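Uracil-DNA glycosylase (Epstein-Barr virus, PDB 6LYJ) is a viral member of the uracil-DNA glycosylase superfamily, an alpha/beta protein with helices packed around a four-stranded parallel sheet. Local coordinates at residues M70-W74 with L146-L152; A75-D79 with D138-S142; D82-V86 with L248-W253; D172-S176 with K197-I201; V208-Q212 with N233-A239. All coordinates share one frame; numbering follows the deposited sequence.

In the fold
Interactions 1 and 5 are buried contacts at the two outermost strands of the parallel sheet, 145-149 and 207-211. Interaction 3 reaches the same sheet at strand 85-89 and joins it to the chain after helix 235-245. Interaction 4 lies on helix 167-181, whose residues Val-174 and Ile-175 also touch Leu-148 of interaction 1. Interaction 2 is a surface contact next to interactions 1 and 3. The chemistry follows the place. Interaction 1 is mostly apolar, around an indole. Interaction 5 adds hydrogen bonds to a CH-pi contact on a buried histidine. Interactions 3 and 4 are partly buried and pair aliphatic contacts with a lysine bond. Interaction 2 lacks direct hydrogen bonds; two waters join Phe-77 O to Ser-142.

Interaction 1 of 5, residues M70-W74 with L146-L152; sequences MCMAW and LLLNTIL
Segment 70-74 comes near strand 146-149 and the loop after it at two points: the CA of Cys-71 is 6.0 Å from the CA of Leu-152, and the CA of Trp-74 is 6.1 Å from the CA of Leu-147. A type I turn from Met-70 to Ala-73 leads into the short 3-10 segment that holds Trp-74. This tryptophan carries most of the contact. Leu-148 CD1 sits over one face of the indole, 3.8 Å from the centroid of the six-membered ring and only 4° off its normal. This is a CH-pi contact. Leu-146 CD1 meets the ring in its plane, at the edge, 3.8 Å from Trp-74 CE3. Leu-152 comes across at about a right angle and puts CD2 3.5 Å from Trp-74 NE1. Its other branch, CD1, touches Met-72 SD at 3.9 Å. Trp-74 CG lies between its backbone N and carbonyl carbon (chi1 55°). This turns the ring back beside its own turn, where NE1 makes a weak hydrogen bond to Cys-71 O and Met-72 O lies above the face not used by Leu-148. A water donates to both Cys-71 O and Leu-152 O, so it ties the turn to the loop after the strand. A second water accepts from Leu-147 N and lies beside Trp-74 O. Trp-34 meets the Trp-74 ring edge-to-face, and Trp-167 of helix 167-181 touches Met-72 and Leu-152. The arrangement is the buried flank of an alpha/beta fold: an outermost strand of the parallel sheet, 145-149, covered by a tryptophan from a 3-10 segment.

Interaction 2 of 5, residues A75-D79 with D138-S142; sequences ARFCD and DAWAS
The Phe-77 ring has Ser-142 OG at its edge, in plane, 3.6 Å from Phe-77 CD2. Ala-141 CB comes in obliquely and lies 3.5 Å from Phe-77 CG. Asp-138 CB also approaches obliquely, 3.7 Å from Phe-77 CE2. The carboxylate of Asp-138 is turned 61° from the ring plane and lies beside Phe-77 CE2 and CZ. The ring thus meets Asp-138, Ala-141 and Ser-142, on one side of this short helix. Phe-77 CG is anti to its carbonyl carbon (chi1 -74°), which lays the ring against Ala-141 and Asp-138. Leu-101 touches the same ring from a loop.

The backbone of Phe-77 meets the helix end. Ser-142 CA points its hydrogen at Phe-77 O in a nearly straight contact of 3.5 Å, with 173° at the hydrogen. Two waters also donate to Phe-77 O. One of them bonds Ser-142 OG at 2.6 Å, and the other donates to Ser-142 O at 2.9 Å. Beside them, Cys-78 CB rests against Ala-141 O.

The chemistry is split. Ala-141 gives the ring a small apolar seat, while polar atoms at the C-terminal end of the helix reach the loop through water, as suits a contact at the protein surface.

Interaction 3 of 5, residues D82-V86 with L248-W253; sequences DIKVV and LGEIDW
Lys-84 reaches across to Gly-249 with a nearly straight side chain. Its CG is anti to the carbonyl carbon (chi1 -63°), and the chain is extended from there to the amine. Lys-84 NZ ends 2.8 Å from Gly-249 O and donates a hydrogen bond to it. The approach is bent at the carbonyl, with a C=O...N angle of 113°, and NZ is tilted 26° from the carbonyl plane. Lys-84 NZ also donates to a water that accepts from Gly-249 N, so the glycine is met at both its carbonyl and its N-H.

Lys-84 CE lies 4.2 Å from Leu-248 CB, and Lys-84 CD lies 4.2 Å from Ile-251 CD1. The Lys-84 and Ile-251 side chains run alongside each other, pointing opposite ways. The CG1-CD1 branch of Ile-251 meets Lys-84 and Val-85, with Ile-251 CG1 4.3 Å from Val-85 CG2. The CG2 methyl of Ile-251 sits 3.6 Å above the plane of the Trp-253 ring, over its centre. Val-85 uses its other methyl, CG1, on Trp-253 CH2 at 4.3 Å, at the edge of the ring and near its plane.

Leu-243 of helix 235-245 touches both Lys-84 and Ile-251. Trp-140 meets the Trp-253 ring edge-to-face, and its NE1 bonds Trp-253 O.

The contact grades from polar to apolar: a backbone carbonyl and water hold the amine at the more open end, and branched aliphatic groups meet an indole where strand 85-89 begins.

Interaction 4 of 5, residues D172-S176 with K197-I201; sequences DHVIS and KASLI
Asp-172 and Lys-197 form a salt bridge that is also a hydrogen bond, with Lys-197 NZ 2.8 Å from Asp-172 OD1. The oxygen uses its syn lone pair, on the side of OD2. The lysine chain runs athwart the aspartate, and Lys-197 CD passes 3.4 Å from Asp-172 OD1. A bend at chi2 (-57°), followed by an extended tail, carries the amine to the carboxylate.

Leu-200 lies beside this pair. Its CD1 lies 3.6 Å from Asp-172 OD1, and its other methyl, CD2, lies 3.7 Å from Ser-176 OG. Ile-175, about one turn on from Asp-172, points toward segment 197-201. Its CG2 touches Leu-200 CB at 4.0 Å and Ile-201 CG1 at 3.9 Å, while CD1 reaches Lys-197 CG.

Along the chain, helix 167-181 connects strand 145-149 to strand 186-190, a beta-alpha-beta crossover that passes strand 85-89. The short 3-10 segment 198-200 belongs to the next connection, from strand 186-190 to strand 207-211. The contact joins these two connections side by side.

A water bridges the two segments beside Leu-200. It bonds Ser-176 OG at 2.8 Å and donates to Leu-200 O at 2.7 Å. Behind the first shell, Leu-88 of the inner strand 85-89 touches both Ile-175 and Lys-197. Phe-187 and Leu-189 touch Ile-201, and Leu-148 touches Ile-175.

Interaction 5 of 5, residues V208-Q212 with N233-A239; sequences VLTSQ and NNHFVLA
Leu-209 and His-235 make the main ring contact. Leu-209 CB sits over the centre of the imidazole, 3.4 Å from its centroid and 5° off the ring normal, in a CH-pi contact. On the opposite face Asn-233 ND2 lies 3.4 Å above the ring plane, offset toward the rim. The ring lies between Leu-209 and the Asn-233 amide, and bonds at both nitrogens fix its rotation.

The hydrogen bonds are of unequal quality. His-235 NE2 gives a weak bond to Thr-210 O, at 3.1 Å. His-235 ND1 has its stronger hydrogen bond outside the contact, with Trp-190 NE1. Asn-233 ND2 makes the straighter bond, to Ser-211 OG at 3.1 Å with an angle of 167°, and the oxygen lies in the amide plane. Ser-211 OG in turn donates to Gln-212 O at 2.9 Å. Asn-233 OD1 accepts from His-235 N, which lies above the carbonyl plane; this is an Asx turn. Asn-233 CG sits between its backbone N and carbonyl carbon, which lets the amide face both partners.

Apolar contacts follow Leu-209. Its CD2 meets Leu-238 CD1 at 4.0 Å, and its CD1 touches Ala-239 and His-235 O.

Strand 208-211 and helix 235-239 run nearly antiparallel (171°), their axes 9.8 Å apart. Strand 207-211 is outermost in the parallel sheet beside strand 186-190, and helix 235-245 packs against both strands and helix 113-125.

Interaction 1 of 5, residues M70-W74 with L146-L152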
# COMPACT_ATOMS: atom_id res chain seq x y z
N MET A 70 0.68 16.63 -8.56
CA MET A 70 0.74 15.97 -7.27
C MET A 70 1.48 14.64 -7.30
O MET A 70 1.74 14.08 -6.23
CB MET A 70 -0.68 15.74 -6.72
CG MET A 70 -1.43 17.02 -6.37
SD MET A 70 -0.60 17.99 -5.09
CE MET A 70 -0.67 16.86 -3.71
N CYS A 71 1.82 14.11 -8.48
CA CYS A 71 2.46 12.80 -8.50
C CYS A 71 3.88 12.82 -7.95
O CYS A 71 4.41 11.75 -7.64
CB CYS A 71 2.45 12.20 -9.92
SG CYS A 71 3.60 12.93 -11.11
N MET A 72 4.49 14.00 -7.81
CA MET A 72 5.79 14.14 -7.16
C MET A 72 5.70 14.82 -5.80
O MET A 72 6.71 15.32 -5.29
CB MET A 72 6.76 14.91 -8.06
CG MET A 72 7.01 14.28 -9.42
SD MET A 72 7.69 12.61 -9.32
CE MET A 72 7.82 12.19 -11.05
N ALA A 73 4.50 14.87 -5.20
CA ALA A 73 4.37 15.53 -3.90
C ALA A 73 5.27 14.91 -2.85
O ALA A 73 5.79 15.61 -1.97
CB ALA A 73 2.91 15.50 -3.44
N TRP A 74 5.50 13.59 -2.95
CA TRP A 74 6.38 12.88 -2.02
C TRP A 74 7.79 13.44 -1.99
O TRP A 74 8.53 13.16 -1.04
CB TRP A 74 6.44 11.40 -2.39
CG TRP A 74 6.86 11.18 -3.81
CD1 TRP A 74 6.05 11.09 -4.90
CD2 TRP A 74 8.20 11.05 -4.30
NE1 TRP A 74 6.80 10.90 -6.04
CE2 TRP A 74 8.12 10.88 -5.69
CE3 TRP A 74 9.46 11.06 -3.69
CZ2 TRP A 74 9.25 10.71 -6.49
CZ3 TRP A 74 10.58 10.89 -4.48
CH2 TRP A 74 10.47 10.72 -5.87
N LEU A 146 10.37 9.59 3.77
CA LEU A 146 10.01 9.54 2.36
C LEU A 146 8.97 8.45 2.15
O LEU A 146 9.25 7.27 2.36
CB LEU A 146 11.24 9.30 1.49
CG LEU A 146 11.02 9.58 -0.00
CD1 LEU A 146 10.93 11.09 -0.22
CD2 LEU A 146 12.12 8.98 -0.87
N LEU A 147 7.77 8.86 1.75
CA LEU A 147 6.63 7.96 1.55
C LEU A 147 6.51 7.70 0.05
O LEU A 147 5.77 8.38 -0.66
CB LEU A 147 5.36 8.57 2.13
CG LEU A 147 5.40 8.81 3.65
CD1 LEU A 147 4.43 9.90 4.07
CD2 LEU A 147 5.12 7.51 4.39
N LEU A 148 7.25 6.70 -0.42
CA LEU A 148 7.49 6.48 -1.84
C LEU A 148 6.70 5.28 -2.34
O LEU A 148 7.01 4.14 -1.97
CB LEU A 148 8.98 6.30 -2.10
CG LEU A 148 9.36 6.00 -3.55
CD1 LEU A 148 8.94 7.14 -4.46
CD2 LEU A 148 10.86 5.72 -3.66
N ASN A 149 5.70 5.53 -3.17
CA ASN A 149 5.06 4.49 -3.96
C ASN A 149 5.97 4.10 -5.12
O ASN A 149 6.50 4.98 -5.81
CB ASN A 149 3.71 4.97 -4.50
CG ASN A 149 2.60 4.87 -3.48
OD1 ASN A 149 2.60 4.00 -2.62
ND2 ASN A 149 1.63 5.78 -3.58
N THR A 150 6.15 2.79 -5.34
CA THR A 150 7.01 2.37 -6.44
C THR A 150 6.39 2.70 -7.79
O THR A 150 7.11 2.91 -8.77
CB THR A 150 7.29 0.86 -6.35
OG1 THR A 150 6.07 0.15 -6.13
CG2 THR A 150 8.24 0.55 -5.20
N ILE A 151 5.06 2.75 -7.87
CA ILE A 151 4.33 3.20 -9.05
C ILE A 151 3.64 4.51 -8.71
O ILE A 151 2.93 4.59 -7.70
CB ILE A 151 3.31 2.14 -9.52
CG1 ILE A 151 3.96 0.77 -9.68
CG2 ILE A 151 2.64 2.57 -10.82
CD1 ILE A 151 5.15 0.76 -10.63
N LEU A 152 3.85 5.54 -9.53
CA LEU A 152 3.48 6.89 -9.13
C LEU A 152 2.13 7.34 -9.68
O LEU A 152 1.63 8.38 -9.24
CB LEU A 152 4.57 7.89 -9.54
CG LEU A 152 5.90 7.73 -8.79
CD1 LEU A 152 6.94 8.74 -9.27
CD2 LEU A 152 5.70 7.83 -7.29
O HOH W 1 2.36 9.91 -7.05
O HOH W 2 7.56 11.82 1.28

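Interaction 2 of 5, residues A75-D79 with D138-S142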
# COMPACT_ATOMS: atom_id res chain seq x y z
N ALA A 75 8.19 14.21 -3.00
CA ALA A 75 9.54 14.74 -3.07
C ALA A 75 9.66 16.17 -2.58
O ALA A 75 10.77 16.71 -2.56
CB ALA A 75 10.05 14.65 -4.51
N ARG A 76 8.56 16.81 -2.19
CA ARG A 76 8.55 18.24 -1.92
C ARG A 76 8.52 18.61 -0.44
O ARG A 76 8.42 19.80 -0.12
CB ARG A 76 7.37 18.91 -2.63
CG ARG A 76 7.41 18.79 -4.15
CD ARG A 76 6.46 19.78 -4.82
NE ARG A 76 5.05 19.45 -4.63
CZ ARG A 76 4.29 18.84 -5.53
NH1 ARG A 76 4.82 18.49 -6.70
NH2 ARG A 76 3.02 18.58 -5.28
N PHE A 77 8.63 17.65 0.48
CA PHE A 77 8.45 17.97 1.89
C PHE A 77 9.76 18.14 2.66
O PHE A 77 9.74 18.64 3.78
CB PHE A 77 7.61 16.90 2.60
CG PHE A 77 6.15 16.94 2.27
CD1 PHE A 77 5.66 16.34 1.12
CD2 PHE A 77 5.25 17.57 3.12
CE1 PHE A 77 4.31 16.37 0.82
CE2 PHE A 77 3.90 17.61 2.83
CZ PHE A 77 3.43 17.01 1.68
N CYS A 78 10.89 17.75 2.08
CA CYS A 78 12.17 17.94 2.74
C CYS A 78 13.27 17.84 1.70
O CYS A 78 13.06 17.33 0.60
CB CYS A 78 12.39 16.91 3.86
SG CYS A 78 12.72 15.23 3.28
N ASP A 79 14.46 18.30 2.08
CA ASP A 79 15.60 18.12 1.21
C ASP A 79 15.95 16.64 1.15
O ASP A 79 15.89 15.96 2.18
CB ASP A 79 16.80 18.91 1.72
CG ASP A 79 16.53 20.40 1.81
OD1 ASP A 79 15.46 20.85 1.35
OD2 ASP A 79 17.39 21.13 2.34
N ASP A 138 1.71 14.30 6.35
CA ASP A 138 2.59 15.40 5.95
C ASP A 138 3.69 15.66 6.97
O ASP A 138 4.83 15.95 6.59
CB ASP A 138 1.77 16.68 5.73
CG ASP A 138 0.72 16.54 4.65
OD1 ASP A 138 0.42 15.39 4.25
OD2 ASP A 138 0.21 17.57 4.18
N ALA A 139 3.37 15.59 8.27
CA ALA A 139 4.37 15.89 9.30
C ALA A 139 5.51 14.88 9.28
O ALA A 139 6.69 15.25 9.48
CB ALA A 139 3.70 15.94 10.67
N TRP A 140 5.20 13.61 9.01
CA TRP A 140 6.26 12.63 8.80
C TRP A 140 7.15 13.03 7.63
O TRP A 140 8.38 13.03 7.74
CB TRP A 140 5.68 11.25 8.51
CG TRP A 140 4.90 10.60 9.60
CD1 TRP A 140 4.57 11.14 10.81
CD2 TRP A 140 4.37 9.28 9.58
NE1 TRP A 140 3.84 10.22 11.54
CE2 TRP A 140 3.71 9.07 10.80
CE3 TRP A 140 4.38 8.24 8.63
CZ2 TRP A 140 3.06 7.88 11.12
CZ3 TRP A 140 3.73 7.04 8.95
CH2 TRP A 140 3.09 6.88 10.18
N ALA A 141 6.53 13.37 6.50
CA ALA A 141 7.31 13.73 5.32
C ALA A 141 8.19 14.94 5.59
O ALA A 141 9.36 14.98 5.19
CB ALA A 141 6.38 13.99 4.13
N SER A 142 7.65 15.94 6.30
CA SER A 142 8.42 17.13 6.62
C SER A 142 9.59 16.81 7.54
O SER A 142 10.58 17.53 7.53
CB SER A 142 7.53 18.20 7.25
OG SER A 142 6.54 18.65 6.33
O HOH W 3 7.53 20.43 4.74
O HOH W 4 11.47 19.87 6.01

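Interaction 3 of 5, residues D82-V86 with L248-W253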
# COMPACT_ATOMS: atom_id res chain seq x y z
N ASP A 82 18.28 15.15 3.69
CA ASP A 82 17.78 15.04 5.05
C ASP A 82 16.86 13.83 5.26
O ASP A 82 16.29 13.69 6.34
CB ASP A 82 17.05 16.32 5.45
CG ASP A 82 17.97 17.52 5.48
OD1 ASP A 82 19.17 17.35 5.74
OD2 ASP A 82 17.48 18.65 5.23
N ILE A 83 16.70 12.98 4.25
CA ILE A 83 15.84 11.81 4.38
C ILE A 83 16.45 10.84 5.39
O ILE A 83 17.64 10.54 5.34
CB ILE A 83 15.61 11.15 3.02
CG1 ILE A 83 14.75 12.06 2.14
CG2 ILE A 83 14.98 9.77 3.19
CD1 ILE A 83 14.69 11.65 0.69
N LYS A 84 15.62 10.38 6.33
CA LYS A 84 16.04 9.47 7.39
C LYS A 84 15.30 8.14 7.37
O LYS A 84 15.83 7.15 7.89
CB LYS A 84 15.83 10.10 8.78
CG LYS A 84 16.65 11.35 9.03
CD LYS A 84 16.14 12.08 10.27
CE LYS A 84 16.94 13.35 10.53
NZ LYS A 84 16.45 14.08 11.73
N VAL A 85 14.08 8.09 6.84
CA VAL A 85 13.28 6.88 6.78
C VAL A 85 12.60 6.83 5.42
O VAL A 85 12.05 7.84 4.96
CB VAL A 85 12.23 6.82 7.91
CG1 VAL A 85 11.43 5.52 7.83
CG2 VAL A 85 12.89 6.93 9.27
N VAL A 86 12.66 5.67 4.77
CA VAL A 86 11.97 5.43 3.51
C VAL A 86 10.93 4.34 3.75
O VAL A 86 11.26 3.26 4.25
CB VAL A 86 12.94 5.02 2.39
CG1 VAL A 86 12.16 4.73 1.11
CG2 VAL A 86 13.96 6.12 2.14
N LEU A 248 21.40 11.26 14.51
CA LEU A 248 20.40 12.01 13.78
C LEU A 248 19.19 12.27 14.67
O LEU A 248 18.94 11.54 15.63
CB LEU A 248 19.97 11.26 12.51
CG LEU A 248 21.12 10.92 11.55
CD1 LEU A 248 20.61 10.22 10.31
CD2 LEU A 248 21.90 12.18 11.18
N GLY A 249 18.46 13.35 14.37
CA GLY A 249 17.25 13.64 15.12
C GLY A 249 16.19 12.58 14.87
O GLY A 249 15.94 12.17 13.74
N GLU A 250 15.55 12.14 15.95
CA GLU A 250 14.51 11.13 15.84
C GLU A 250 13.23 11.72 15.25
O GLU A 250 12.99 12.93 15.28
CB GLU A 250 14.20 10.51 17.21
CG GLU A 250 15.41 9.92 17.92
CD GLU A 250 15.05 9.27 19.25
OE1 GLU A 250 13.98 8.64 19.35
OE2 GLU A 250 15.86 9.39 20.19
N ILE A 251 12.40 10.83 14.72
CA ILE A 251 11.11 11.23 14.16
C ILE A 251 10.11 11.33 15.30
O ILE A 251 10.03 10.44 16.16
CB ILE A 251 10.64 10.22 13.10
CG1 ILE A 251 11.74 9.92 12.07
CG2 ILE A 251 9.37 10.72 12.41
CD1 ILE A 251 12.21 11.12 11.28
N ASP A 252 9.33 12.41 15.31
CA ASP A 252 8.14 12.49 16.15
C ASP A 252 6.99 11.95 15.31
O ASP A 252 6.51 12.61 14.39
CB ASP A 252 7.90 13.92 16.62
CG ASP A 252 6.70 14.05 17.55
OD1 ASP A 252 5.96 13.06 17.74
OD2 ASP A 252 6.50 15.15 18.10
N TRP A 253 6.58 10.71 15.60
CA TRP A 253 5.57 10.02 14.81
C TRP A 253 4.15 10.51 15.08
O TRP A 253 3.22 10.03 14.42
CB TRP A 253 5.66 8.51 15.05
CG TRP A 253 6.97 7.91 14.64
CD1 TRP A 253 8.00 7.54 15.47
CD2 TRP A 253 7.41 7.65 13.31
NE1 TRP A 253 9.04 7.05 14.73
CE2 TRP A 253 8.71 7.10 13.40
CE3 TRP A 253 6.84 7.81 12.04
CZ2 TRP A 253 9.44 6.72 12.27
CZ3 TRP A 253 7.57 7.44 10.92
CH2 TRP A 253 8.86 6.90 11.05
O HOH W 5 19.01 15.21 12.80

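Interaction 4 of 5, residues D172-S176 with K197-I201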
# COMPACT_ATOMS: atom_id res chain seq x y z
N ASP A 172 12.91 2.39 -8.60
CA ASP A 172 14.07 1.56 -8.31
C ASP A 172 15.34 2.39 -8.28
O ASP A 172 16.17 2.26 -7.37
CB ASP A 172 14.20 0.45 -9.36
CG ASP A 172 13.31 -0.75 -9.08
OD1 ASP A 172 12.58 -0.76 -8.06
OD2 ASP A 172 13.34 -1.70 -9.89
N HIS A 173 15.53 3.24 -9.29
CA HIS A 173 16.73 4.06 -9.34
C HIS A 173 16.78 5.02 -8.15
O HIS A 173 17.84 5.23 -7.55
CB HIS A 173 16.80 4.81 -10.67
CG HIS A 173 18.05 5.62 -10.85
ND1 HIS A 173 19.28 5.05 -11.09
CD2 HIS A 173 18.25 6.96 -10.86
CE1 HIS A 173 20.19 6.00 -11.22
NE2 HIS A 173 19.59 7.17 -11.09
N VAL A 174 15.63 5.61 -7.80
CA VAL A 174 15.55 6.49 -6.64
C VAL A 174 15.98 5.75 -5.37
O VAL A 174 16.74 6.28 -4.55
CB VAL A 174 14.13 7.07 -6.49
CG1 VAL A 174 13.97 7.72 -5.13
CG2 VAL A 174 13.86 8.08 -7.60
N ILE A 175 15.48 4.52 -5.18
CA ILE A 175 15.85 3.74 -4.00
C ILE A 175 17.36 3.49 -3.99
O ILE A 175 18.03 3.65 -2.95
CB ILE A 175 15.05 2.42 -3.96
CG1 ILE A 175 13.56 2.71 -3.75
CG2 ILE A 175 15.59 1.49 -2.87
CD1 ILE A 175 12.65 1.52 -4.02
N SER A 176 17.90 3.08 -5.14
CA SER A 176 19.33 2.81 -5.24
C SER A 176 20.14 4.05 -4.88
O SER A 176 21.13 3.96 -4.14
CB SER A 176 19.68 2.34 -6.65
OG SER A 176 19.09 1.08 -6.93
N LYS A 197 12.49 -5.10 -3.01
CA LYS A 197 13.39 -3.97 -3.22
C LYS A 197 14.61 -4.00 -2.31
O LYS A 197 15.51 -3.17 -2.47
CB LYS A 197 12.64 -2.65 -2.99
CG LYS A 197 11.39 -2.48 -3.84
CD LYS A 197 11.72 -2.62 -5.31
CE LYS A 197 10.45 -2.72 -6.14
NZ LYS A 197 10.77 -2.87 -7.58
N ALA A 198 14.65 -4.95 -1.36
CA ALA A 198 15.74 -5.00 -0.38
C ALA A 198 17.10 -5.14 -1.06
O ALA A 198 18.09 -4.56 -0.60
CB ALA A 198 15.51 -6.16 0.59
N SER A 199 17.16 -5.89 -2.16
CA SER A 199 18.42 -6.11 -2.86
C SER A 199 18.97 -4.84 -3.49
O SER A 199 20.12 -4.85 -3.95
CB SER A 199 18.23 -7.19 -3.93
OG SER A 199 17.28 -6.78 -4.90
N LEU A 200 18.19 -3.76 -3.54
CA LEU A 200 18.68 -2.47 -4.00
C LEU A 200 19.41 -1.69 -2.92
O LEU A 200 20.10 -0.71 -3.23
CB LEU A 200 17.52 -1.61 -4.52
CG LEU A 200 16.72 -2.14 -5.71
CD1 LEU A 200 15.54 -1.22 -6.01
CD2 LEU A 200 17.61 -2.27 -6.93
N ILE A 201 19.29 -2.09 -1.65
CA ILE A 201 19.72 -1.28 -0.52
C ILE A 201 20.96 -1.90 0.11
O ILE A 201 21.04 -3.12 0.29
CB ILE A 201 18.59 -1.15 0.53
CG1 ILE A 201 17.32 -0.59 -0.12
CG2 ILE A 201 19.04 -0.28 1.70
CD1 ILE A 201 16.05 -0.89 0.65
O HOH W 6 21.13 -0.41 -5.75

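Interaction 5 of 5, residues V208-Q212 with N233-A239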
# COMPACT_ATOMS: atom_id res chain seq x y z
N VAL A 208 17.53 -2.07 7.27
CA VAL A 208 16.44 -2.54 6.42
C VAL A 208 15.49 -3.34 7.30
O VAL A 208 15.84 -4.43 7.78
CB VAL A 208 16.97 -3.37 5.24
CG1 VAL A 208 15.81 -3.86 4.38
CG2 VAL A 208 17.95 -2.54 4.42
N LEU A 209 14.30 -2.80 7.52
CA LEU A 209 13.28 -3.43 8.34
C LEU A 209 12.23 -4.06 7.44
O LEU A 209 11.69 -3.40 6.55
CB LEU A 209 12.63 -2.41 9.28
CG LEU A 209 13.58 -1.66 10.22
CD1 LEU A 209 12.86 -0.52 10.93
CD2 LEU A 209 14.18 -2.62 11.24
N THR A 210 11.94 -5.34 7.67
CA THR A 210 10.98 -6.07 6.86
C THR A 210 9.94 -6.72 7.76
O THR A 210 10.21 -7.06 8.92
CB THR A 210 11.64 -7.16 6.01
OG1 THR A 210 12.21 -8.15 6.86
CG2 THR A 210 12.74 -6.56 5.14
N SER A 211 8.74 -6.88 7.22
CA SER A 211 7.66 -7.60 7.89
C SER A 211 6.57 -7.87 6.86
O SER A 211 6.66 -7.45 5.70
CB SER A 211 7.11 -6.82 9.08
OG SER A 211 6.26 -5.77 8.66
N GLN A 212 5.54 -8.58 7.29
CA GLN A 212 4.35 -8.72 6.48
C GLN A 212 3.67 -7.36 6.29
O GLN A 212 3.93 -6.40 7.01
CB GLN A 212 3.37 -9.71 7.10
CG GLN A 212 3.77 -11.15 6.92
CD GLN A 212 2.72 -12.11 7.43
OE1 GLN A 212 1.97 -11.79 8.36
NE2 GLN A 212 2.64 -13.28 6.82
N ASN A 233 5.89 -5.57 14.80
CA ASN A 233 7.19 -5.54 14.13
C ASN A 233 8.14 -4.53 14.75
O ASN A 233 9.35 -4.63 14.52
CB ASN A 233 7.02 -5.29 12.62
CG ASN A 233 6.48 -3.90 12.29
OD1 ASN A 233 6.45 -3.00 13.13
ND2 ASN A 233 6.08 -3.72 11.04
N ASN A 234 7.63 -3.57 15.52
CA ASN A 234 8.45 -2.62 16.28
C ASN A 234 9.27 -1.71 15.37
O ASN A 234 10.27 -1.13 15.82
CB ASN A 234 9.36 -3.36 17.27
CG ASN A 234 9.56 -2.59 18.56
OD1 ASN A 234 8.66 -1.92 19.05
ND2 ASN A 234 10.76 -2.70 19.13
N HIS A 235 8.86 -1.53 14.11
CA HIS A 235 9.72 -0.87 13.13
C HIS A 235 9.94 0.60 13.45
O HIS A 235 11.02 1.13 13.17
CB HIS A 235 9.11 -1.01 11.73
CG HIS A 235 9.37 -2.32 11.07
ND1 HIS A 235 9.02 -2.58 9.76
CD2 HIS A 235 9.94 -3.46 11.54
CE1 HIS A 235 9.37 -3.81 9.45
NE2 HIS A 235 9.93 -4.37 10.51
N PHE A 236 8.96 1.29 14.03
CA PHE A 236 9.12 2.72 14.28
C PHE A 236 10.04 2.97 15.48
O PHE A 236 10.85 3.91 15.46
CB PHE A 236 7.74 3.35 14.49
CG PHE A 236 6.84 3.21 13.30
CD1 PHE A 236 6.93 4.08 12.23
CD2 PHE A 236 5.92 2.17 13.23
CE1 PHE A 236 6.11 3.93 11.12
CE2 PHE A 236 5.10 2.02 12.13
CZ PHE A 236 5.19 2.90 11.08
N VAL A 237 9.98 2.08 16.47
CA VAL A 237 10.93 2.15 17.58
C VAL A 237 12.34 1.83 17.10
O VAL A 237 13.29 2.54 17.42
CB VAL A 237 10.49 1.20 18.71
CG1 VAL A 237 11.55 1.13 19.80
CG2 VAL A 237 9.14 1.64 19.28
N LEU A 238 12.49 0.73 16.35
CA LEU A 238 13.81 0.36 15.85
C LEU A 238 14.38 1.46 14.98
O LEU A 238 15.59 1.75 15.02
CB LEU A 238 13.73 -0.96 15.08
CG LEU A 238 13.35 -2.18 15.92
CD1 LEU A 238 13.09 -3.39 15.01
CD2 LEU A 238 14.42 -2.50 16.95
N ALA A 239 13.53 2.10 14.17
CA ALA A 239 13.97 3.20 13.32
C ALA A 239 14.52 4.35 14.15
O ALA A 239 15.62 4.86 13.87
CB ALA A 239 12.82 3.67 12.43